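Local coordinates for protein RRNA methyltransferase (Streptomyces viridochromogenes, PDB 1O9G) that methylates N1 of a specific guanine in 23S ribosomal RNA with S-adenosyl-L-methionine as methyl donor, conferring resistance to the orthosomycin antibiotic avilamycin, at residues 21-26 with 93-98; 44-49 with 225-230; 64-69 with 78-83. The protein carries 3 engineered substitutions. One frame throughout, in Å; residues are numbered along the deposited sequence.

Contact 1: residues 21-26 with 93-98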
loop_
_atom_site.group_PDB
_atom_site.type_symbol
_atom_site.label_atom_id
_atom_site.label_comp_id
_atom_site.label_asym_id
_atom_site.label_seq_id
_atom_site.Cartn_x
_atom_site.Cartn_y
_atom_site.Cartn_z
ATOM N N VAL A 21 1.834 -3.665 -16.170
ATOM C CA VAL A 21 0.394 -3.829 -15.983
ATOM C C VAL A 21 -0.137 -2.693 -15.074
ATOM O O VAL A 21 -1.051 -1.922 -15.430
ATOM C CB VAL A 21 0.044 -5.209 -15.413
ATOM C CG1 VAL A 21 -1.503 -5.383 -15.275
ATOM C CG2 VAL A 21 0.656 -6.316 -16.299
ATOM N N LEU A 22 0.429 -2.620 -13.881
ATOM C CA LEU A 22 0.160 -1.540 -12.952
ATOM C C LEU A 22 0.619 -0.223 -13.544
ATOM O O LEU A 22 1.547 -0.159 -14.361
ATOM C CB LEU A 22 0.774 -1.836 -11.583
ATOM C CG LEU A 22 0.015 -2.855 -10.742
ATOM C CD1 LEU A 22 -0.078 -4.250 -11.336
ATOM C CD2 LEU A 22 0.578 -2.959 -9.294
ATOM N N HIS A 23 -0.050 0.828 -13.119
ATOM C CA HIS A 23 0.045 2.140 -13.743
ATOM C C HIS A 23 1.036 3.037 -13.043
ATOM O O HIS A 23 1.053 3.100 -11.812
ATOM C CB HIS A 23 -1.318 2.808 -13.735
ATOM C CG HIS A 23 -2.311 2.119 -14.603
ATOM N ND1 HIS A 23 -3.276 1.260 -14.130
ATOM C CD2 HIS A 23 -2.462 2.150 -15.942
ATOM C CE1 HIS A 23 -3.998 0.818 -15.147
ATOM N NE2 HIS A 23 -3.532 1.350 -16.250
ATOM N N SER A 24 1.860 3.696 -13.877
ATOM C CA SER A 24 2.885 4.653 -13.453
ATOM C C SER A 24 2.370 6.081 -13.580
ATOM O O SER A 24 1.469 6.360 -14.357
ATOM C CB SER A 24 4.168 4.473 -14.303
ATOM O OG SER A 24 3.891 4.581 -15.688
ATOM N N ALA A 25 3.003 6.980 -12.850
ATOM C CA ALA A 25 2.717 8.394 -12.881
ATOM C C ALA A 25 4.027 9.181 -12.800
ATOM O O ALA A 25 4.936 8.776 -12.109
ATOM C CB ALA A 25 1.861 8.734 -11.690
ATOM N N PRO A 26 4.133 10.326 -13.455
ATOM C CA PRO A 26 5.346 11.138 -13.338
ATOM C C PRO A 26 5.523 11.750 -11.939
ATOM O O PRO A 26 6.642 11.914 -11.474
ATOM C CB PRO A 26 5.130 12.217 -14.394
ATOM C CG PRO A 26 3.614 12.290 -14.547
ATOM C CD PRO A 26 3.131 10.933 -14.346
ATOM N N ALA A 93 -5.000 6.053 -8.805
ATOM C CA ALA A 93 -5.201 4.993 -7.824
ATOM C C ALA A 93 -6.403 4.138 -8.185
ATOM O O ALA A 93 -6.381 2.923 -8.055
ATOM C CB ALA A 93 -5.323 5.516 -6.400
ATOM N N ALA A 94 -7.437 4.777 -8.709
ATOM C CA ALA A 94 -8.633 4.059 -9.089
ATOM C C ALA A 94 -8.333 3.115 -10.263
ATOM O O ALA A 94 -8.849 2.014 -10.297
ATOM C CB ALA A 94 -9.739 5.011 -9.439
ATOM N N LYS A 95 -7.528 3.545 -11.235
ATOM C CA LYS A 95 -7.113 2.674 -12.335
ATOM C C LYS A 95 -6.328 1.487 -11.806
ATOM O O LYS A 95 -6.496 0.363 -12.276
ATOM C CB LYS A 95 -6.281 3.420 -13.398
ATOM C CG LYS A 95 -7.065 4.404 -14.215
ATOM C CD LYS A 95 -6.194 4.986 -15.328
ATOM C CE LYS A 95 -6.100 4.082 -16.549
ATOM N NZ LYS A 95 -5.686 4.848 -17.753
ATOM N N ASN A 96 -5.470 1.716 -10.825
ATOM C CA ASN A 96 -4.717 0.606 -10.251
ATOM C C ASN A 96 -5.637 -0.334 -9.494
ATOM O O ASN A 96 -5.541 -1.542 -9.656
ATOM C CB ASN A 96 -3.533 1.070 -9.390
ATOM C CG ASN A 96 -2.302 1.373 -10.199
ATOM O OD1 ASN A 96 -2.005 0.626 -11.120
ATOM N ND2 ASN A 96 -1.538 2.425 -9.844
ATOM N N LEU A 97 -6.545 0.199 -8.683
ATOM C CA LEU A 97 -7.454 -0.668 -7.936
ATOM C C LEU A 97 -8.397 -1.476 -8.829
ATOM O O LEU A 97 -8.867 -2.533 -8.444
ATOM C CB LEU A 97 -8.277 0.078 -6.898
ATOM C CG LEU A 97 -7.503 0.565 -5.711
ATOM C CD1 LEU A 97 -8.534 1.139 -4.742
ATOM C CD2 LEU A 97 -6.675 -0.438 -5.005
ATOM N N ALA A 98 -8.693 -0.954 -10.013
ATOM C CA ALA A 98 -9.482 -1.694 -10.986
ATOM C C ALA A 98 -8.811 -3.043 -11.323
ATOM O O ALA A 98 -9.490 -3.984 -11.716
ATOM C CB ALA A 98 -9.718 -0.871 -12.229
#

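Contact 2: residues 44-49 with 225-230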
loop_
_atom_site.group_PDB
_atom_site.type_symbol
_atom_site.label_atom_id
_atom_site.label_comp_id
_atom_site.label_asym_id
_atom_site.label_seq_id
_atom_site.Cartn_x
_atom_site.Cartn_y
_atom_site.Cartn_z
ATOM N N LEU A 44 2.039 -8.541 9.374
ATOM C CA LEU A 44 1.213 -9.722 9.617
ATOM C C LEU A 44 1.763 -10.510 10.801
ATOM O O LEU A 44 0.985 -11.083 11.563
ATOM C CB LEU A 44 1.186 -10.638 8.396
ATOM C CG LEU A 44 0.435 -10.180 7.147
ATOM C CD1 LEU A 44 0.520 -11.284 6.086
ATOM C CD2 LEU A 44 -0.982 -9.843 7.473
ATOM N N ALA A 45 3.091 -10.557 10.969
ATOM C CA ALA A 45 3.699 -11.329 12.045
ATOM C C ALA A 45 3.413 -10.735 13.405
ATOM O O ALA A 45 3.579 -11.404 14.411
ATOM C CB ALA A 45 5.199 -11.463 11.847
ATOM N N ARG A 46 3.003 -9.475 13.444
ATOM C CA ARG A 46 2.665 -8.791 14.708
ATOM C C ARG A 46 1.162 -8.768 15.045
ATOM O O ARG A 46 0.736 -8.229 16.065
ATOM C CB ARG A 46 3.228 -7.371 14.684
ATOM C CG ARG A 46 4.712 -7.302 14.496
ATOM C CD ARG A 46 5.423 -7.095 15.778
ATOM N NE ARG A 46 6.880 -7.071 15.664
ATOM C CZ ARG A 46 7.685 -7.296 16.677
ATOM N NH1 ARG A 46 7.180 -7.552 17.875
ATOM N NH2 ARG A 46 9.001 -7.271 16.504
ATOM N N LEU A 47 0.343 -9.372 14.194
ATOM C CA LEU A 47 -1.073 -9.504 14.500
ATOM C C LEU A 47 -1.310 -10.683 15.429
ATOM O O LEU A 47 -0.550 -11.636 15.387
ATOM C CB LEU A 47 -1.865 -9.705 13.230
ATOM C CG LEU A 47 -1.912 -8.535 12.266
ATOM C CD1 LEU A 47 -2.553 -8.980 10.975
ATOM C CD2 LEU A 47 -2.690 -7.359 12.796
ATOM N N PRO A 48 -2.358 -10.621 16.258
ATOM C CA PRO A 48 -2.697 -11.744 17.152
ATOM C C PRO A 48 -2.925 -13.083 16.431
ATOM O O PRO A 48 -2.488 -14.138 16.923
ATOM C CB PRO A 48 -3.996 -11.283 17.838
ATOM C CG PRO A 48 -4.071 -9.804 17.626
ATOM C CD PRO A 48 -3.240 -9.461 16.464
ATOM N N GLY A 49 -3.591 -13.036 15.291
ATOM C CA GLY A 49 -3.953 -14.242 14.551
ATOM C C GLY A 49 -3.709 -14.134 13.065
ATOM O O GLY A 49 -3.305 -13.081 12.597
ATOM N N LYS A 225 5.873 3.671 21.617
ATOM C CA LYS A 225 6.915 2.658 21.487
ATOM C C LYS A 225 6.783 1.983 20.141
ATOM O O LYS A 225 5.696 1.631 19.757
ATOM C CB LYS A 225 6.767 1.594 22.572
ATOM C CG LYS A 225 7.893 0.548 22.611
ATOM C CD LYS A 225 9.073 0.998 23.460
ATOM C CE LYS A 225 10.235 0.003 23.350
ATOM N NZ LYS A 225 11.465 0.478 24.029
ATOM N N ALA A 226 7.893 1.797 19.442
ATOM C CA ALA A 226 7.900 1.098 18.168
ATOM C C ALA A 226 7.846 -0.411 18.404
ATOM O O ALA A 226 8.632 -0.947 19.182
ATOM C CB ALA A 226 9.171 1.447 17.395
ATOM N N LEU A 227 6.932 -1.102 17.731
ATOM C CA LEU A 227 6.969 -2.560 17.727
ATOM C C LEU A 227 8.244 -3.056 17.056
ATOM O O LEU A 227 8.855 -4.003 17.514
ATOM C CB LEU A 227 5.774 -3.178 16.991
ATOM C CG LEU A 227 4.370 -2.900 17.491
ATOM C CD1 LEU A 227 3.360 -3.424 16.480
ATOM C CD2 LEU A 227 4.135 -3.515 18.842
ATOM N N GLU A 228 8.602 -2.409 15.952
ATOM C CA GLU A 228 9.663 -2.853 15.047
ATOM C C GLU A 228 10.073 -1.718 14.074
ATOM O O GLU A 228 9.254 -0.874 13.700
ATOM C CB GLU A 228 9.163 -4.046 14.224
ATOM C CG GLU A 228 10.258 -4.921 13.651
ATOM C CD GLU A 228 9.727 -6.152 12.943
ATOM O OE1 GLU A 228 8.824 -6.835 13.463
ATOM O OE2 GLU A 228 10.241 -6.472 11.866
ATOM N N ARG A 229 11.349 -1.733 13.688
ATOM C CA ARG A 229 11.922 -0.839 12.703
ATOM C C ARG A 229 12.746 -1.622 11.690
ATOM O O ARG A 229 13.246 -2.690 11.986
ATOM C CB ARG A 229 12.834 0.165 13.370
ATOM C CG ARG A 229 12.140 1.218 14.150
ATOM C CD ARG A 229 13.127 2.137 14.811
ATOM N NE ARG A 229 12.478 3.110 15.676
ATOM C CZ ARG A 229 11.850 4.195 15.251
ATOM N NH1 ARG A 229 11.780 4.477 13.962
ATOM N NH2 ARG A 229 11.289 5.004 16.131
ATOM N N LEU A 230 12.828 -1.100 10.472
ATOM C CA LEU A 230 13.785 -1.582 9.496
ATOM C C LEU A 230 14.381 -0.451 8.656
ATOM O O LEU A 230 13.809 0.635 8.548
ATOM C CB LEU A 230 13.203 -2.723 8.644
ATOM C CG LEU A 230 12.199 -2.394 7.545
ATOM C CD1 LEU A 230 12.780 -1.519 6.435
ATOM C CD2 LEU A 230 11.668 -3.678 6.914
#

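Contact 3: residues 64-69 with 78-83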
loop_
_atom_site.group_PDB
_atom_site.type_symbol
_atom_site.label_atom_id
_atom_site.label_comp_id
_atom_site.label_asym_id
_atom_site.label_seq_id
_atom_site.Cartn_x
_atom_site.Cartn_y
_atom_site.Cartn_z
ATOM N N TYR A 64 -0.236 2.372 -6.412
ATOM C CA TYR A 64 0.619 1.296 -6.877
ATOM C C TYR A 64 0.942 0.373 -5.707
ATOM O O TYR A 64 0.902 -0.857 -5.844
ATOM C CB TYR A 64 1.900 1.889 -7.488
ATOM C CG TYR A 64 2.902 0.841 -7.818
ATOM C CD1 TYR A 64 2.797 0.112 -8.994
ATOM C CD2 TYR A 64 3.958 0.573 -6.966
ATOM C CE1 TYR A 64 3.696 -0.907 -9.289
ATOM C CE2 TYR A 64 4.888 -0.426 -7.258
ATOM C CZ TYR A 64 4.759 -1.151 -8.418
ATOM O OH TYR A 64 5.641 -2.157 -8.722
ATOM N N LEU A 65 1.342 0.938 -4.571
ATOM C CA LEU A 65 1.744 0.151 -3.427
ATOM C C LEU A 65 0.629 -0.788 -2.953
ATOM O O LEU A 65 0.834 -1.987 -2.757
ATOM C CB LEU A 65 2.262 1.038 -2.295
ATOM C CG LEU A 65 2.636 0.381 -0.974
ATOM C CD1 LEU A 65 3.643 -0.768 -1.148
ATOM C CD2 LEU A 65 3.188 1.450 -0.020
ATOM N N LEU A 66 -0.550 -0.249 -2.762
ATOM C CA LEU A 66 -1.666 -1.034 -2.282
ATOM C C LEU A 66 -2.047 -2.100 -3.280
ATOM O O LEU A 66 -2.396 -3.196 -2.887
ATOM C CB LEU A 66 -2.858 -0.119 -1.950
ATOM C CG LEU A 66 -4.072 -0.813 -1.333
ATOM C CD1 LEU A 66 -3.731 -1.407 0.020
ATOM C CD2 LEU A 66 -5.190 0.153 -1.205
ATOM N N THR A 67 -1.935 -1.791 -4.558
ATOM C CA THR A 67 -2.331 -2.739 -5.587
ATOM C C THR A 67 -1.323 -3.890 -5.680
ATOM O O THR A 67 -1.720 -5.064 -5.815
ATOM C CB THR A 67 -2.495 -2.042 -6.937
ATOM O OG1 THR A 67 -3.536 -1.043 -6.839
ATOM C CG2 THR A 67 -2.953 -3.007 -7.997
ATOM N N VAL A 68 -0.024 -3.590 -5.573
ATOM C CA VAL A 68 1.033 -4.616 -5.479
ATOM C C VAL A 68 0.693 -5.568 -4.335
ATOM O O VAL A 68 0.711 -6.779 -4.513
ATOM C CB VAL A 68 2.440 -4.011 -5.264
ATOM C CG1 VAL A 68 3.441 -5.023 -4.723
ATOM C CG2 VAL A 68 2.901 -3.407 -6.542
ATOM N N LEU A 69 0.372 -5.020 -3.166
ATOM C CA LEU A 69 0.088 -5.862 -2.030
ATOM C C LEU A 69 -1.174 -6.664 -2.211
ATOM O O LEU A 69 -1.241 -7.842 -1.866
ATOM C CB LEU A 69 0.039 -5.061 -0.768
ATOM C CG LEU A 69 1.387 -4.458 -0.376
ATOM C CD1 LEU A 69 1.158 -3.479 0.780
ATOM C CD2 LEU A 69 2.392 -5.554 0.014
ATOM N N ARG A 78 -8.763 -9.962 3.044
ATOM C CA ARG A 78 -10.221 -9.895 2.979
ATOM C C ARG A 78 -10.635 -8.777 2.014
ATOM O O ARG A 78 -11.586 -8.918 1.268
ATOM C CB ARG A 78 -10.790 -9.583 4.388
ATOM C CG ARG A 78 -12.292 -9.358 4.420
ATOM C CD ARG A 78 -12.863 -9.102 5.788
ATOM N NE ARG A 78 -12.837 -10.305 6.611
ATOM C CZ ARG A 78 -13.691 -11.331 6.496
ATOM N NH1 ARG A 78 -14.659 -11.327 5.572
ATOM N NH2 ARG A 78 -13.573 -12.378 7.310
ATOM N N GLN A 79 -9.979 -7.627 2.116
ATOM C CA GLN A 79 -10.364 -6.416 1.390
ATOM C C GLN A 79 -9.262 -5.391 1.570
ATOM O O GLN A 79 -8.501 -5.465 2.548
ATOM C CB GLN A 79 -11.670 -5.822 1.902
ATOM C CG GLN A 79 -11.552 -5.290 3.269
ATOM C CD GLN A 79 -12.827 -4.722 3.827
ATOM O OE1 GLN A 79 -13.309 -3.685 3.347
ATOM N NE2 GLN A 79 -13.370 -5.375 4.867
ATOM N N VAL A 80 -9.204 -4.440 0.663
ATOM C CA VAL A 80 -8.326 -3.299 0.794
ATOM C C VAL A 80 -9.136 -2.008 0.702
ATOM O O VAL A 80 -10.179 -1.930 0.057
ATOM C CB VAL A 80 -7.175 -3.320 -0.257
ATOM C CG1 VAL A 80 -6.330 -4.553 -0.094
ATOM C CG2 VAL A 80 -7.684 -3.267 -1.661
ATOM N N ILE A 81 -8.583 -0.996 1.382
ATOM C CA ILE A 81 -9.162 0.330 1.428
ATOM C C ILE A 81 -8.086 1.336 1.083
ATOM O O ILE A 81 -7.014 1.303 1.661
ATOM C CB ILE A 81 -9.733 0.630 2.830
ATOM C CG1 ILE A 81 -10.750 -0.467 3.213
ATOM C CG2 ILE A 81 -10.342 2.010 2.853
ATOM C CD1 ILE A 81 -11.252 -0.430 4.639
ATOM N N ALA A 82 -8.418 2.244 0.169
ATOM C CA ALA A 82 -7.511 3.321 -0.222
ATOM C C ALA A 82 -8.162 4.668 0.069
ATOM O O ALA A 82 -9.340 4.887 -0.195
ATOM C CB ALA A 82 -7.194 3.249 -1.652
ATOM N N SER A 83 -7.357 5.577 0.569
ATOM C CA SER A 83 -7.798 6.954 0.649
ATOM C C SER A 83 -6.608 7.904 0.595
ATOM O O SER A 83 -5.456 7.503 0.852
ATOM C CB SER A 83 -8.670 7.180 1.892
ATOM O OG SER A 83 -7.992 6.921 3.107
#

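Contact 1: residues 21-26 with 93-98
Residues 21-26, an irregular piece of chain ahead of helix 33-45, run past the side of helix 87-98 and come nearest at Leu22 and Asn96, whose CA atoms are 6.0 Å apart. The amide of Asn96 reads the backbone of His23 at both ends. Its OD1 takes the N-H of His23 in a nearly straight bond of 2.8 Å from His23 N to Asn96 OD1, with the donor in the carbonyl plane and on a lone pair. Asn96 ND2 returns a weak, long bond to His23 O, 3.3 Å away but also close to linear. The same nitrogen donates to Ser62 O, so both ends of the amide are engaged and its flip is settled. Asn96 OD1 lies also at the edge of the His23 ring, where ND1 donates to it weakly and at a bent angle of 138°. The imidazole stands beside its own backbone N, anti to the carbonyl carbon (chi1 -67°), which brings ND1 round to the same oxygen that the main chain uses. Lys95 supplies the covering over one ring face: Lys95 CB is 4.1 Å from the centroid of the His23 ring in a CH-pi contact, and a bend at chi3 (82°) swings Lys95 CE back over the ring to lie 3.8 Å from His23 NE2. Leu22 touches Asn96 OD1 with its CB, while the rest of the side chain packs on Tyr64 and Val68 of helix 64-72. The side-chain amide of Asn96 thus pairs with the N-H and C=O of one residue, much as a neighbouring backbone would, and joins the irregular N-terminal chain to helix 87-98 on the flank of the Rossmann-like methyltransferase fold.

Contact 2: residues 44-49 with 225-230
Glu228 OE1 is gripped by two nitrogens of one arginine, Arg46. The bond from Arg46 NE to Glu228 OE1 is the shorter, at 2.9 Å, and meets the anti lone pair of the oxygen; the one from Arg46 NH2 to Glu228 OE1 is 3.1 Å and arrives from above the carboxylate plane. The guanidinium thus presents its NE side to a single oxygen, which lies almost exactly in its plane, whereas the carboxylate is turned 64° against that plane. This is a side-on salt bridge with a forked acceptor, and neither bond is straight: the N-H...O angles are 153° and 142°. Glu228 sends its carboxylate out on an extended chain, CG anti to the backbone N, and Arg46 reaches it with a chain kinked at chi2. One face of the guanidinium of Arg46 is overlain by Leu227 O, which sits 3.4 Å above the plane towards the rim; the angle there is too poor for a hydrogen bond. Nearer the backbone, Arg46 CD packs on Leu227 CB at 4.1 Å. The other carboxylate oxygen, Glu228 OE2, forms salt bridges with Arg42 of helix 33-45 and with Arg5, so three arginines surround this one acid and would be expected to favour its charged form. Glu228 is also hydrogen-bonded through its backbone to Met239 of strand 235-241, on which the Arg46 side chain also rests. The arrangement is a surface ion cluster, tying the turn after helix 33-45 to edge strand 228-232 of the Rossmann-like sheet.

Contact 3: residues 64-69 with 78-83
Helix 64-72 and strand 77-84 are the second and third elements of a right-handed beta-alpha-beta unit that starts with strand 53-57, and Leu66 is the side chain that seats the helix on the strand. The helix runs antiparallel to the strand, at 177° between their directions, with 9.7 Å between the two short axes. Leu66 holds CG anti to its backbone N (chi1 -176°), and its two methyl groups lie against successive inward-facing positions of the strand, CD1 at Val80 and CD2 mainly at Ala82. Leu66 CD1 is 3.9 Å from Val80 CB and a little farther from Val80 CG1; the two side chains lie alongside one another, pointing opposite ways. Leu66 CD2 reaches on along the strand to Ala82 CB at 3.7 Å, and lies 3.6 Å from Ile81 O in the backbone between. Val80 and Ala82 both direct CB towards the helix, as alternate strand residues do, while that of Ile81 points away. Leu97 of helix 87-98 meets both Leu66 and Ala82, and Leu55 of strand 53-57 also touches Leu66. All four touching residues are buried, and no hydrogen bond spans the pair: this is the apolar helix-on-sheet layer of a Rossmann-like methyltransferase.

Contact 3 lies in the core, its centre about 5 Å from the centre of the chain, and is made by apolar side chains with no hydrogen bond across it; contact 1 is partly buried and contact 2 is at the surface. Contacts 1 and 3 adjoin, Asn96 CB lying 3.3 Å from Thr67 OG1: helix 64-72 has one side on the strand and another against helix 87-98 and residues 21-26. Contact 2 is on the opposite side of the chain centre from contact 1, their centres about 29 Å apart, yet it reaches the same sheet as contact 3, at its far edge. Chemistry follows depth: methyl groups at the sheet, an amide pairing with backbone at the flank, and paired charges outside.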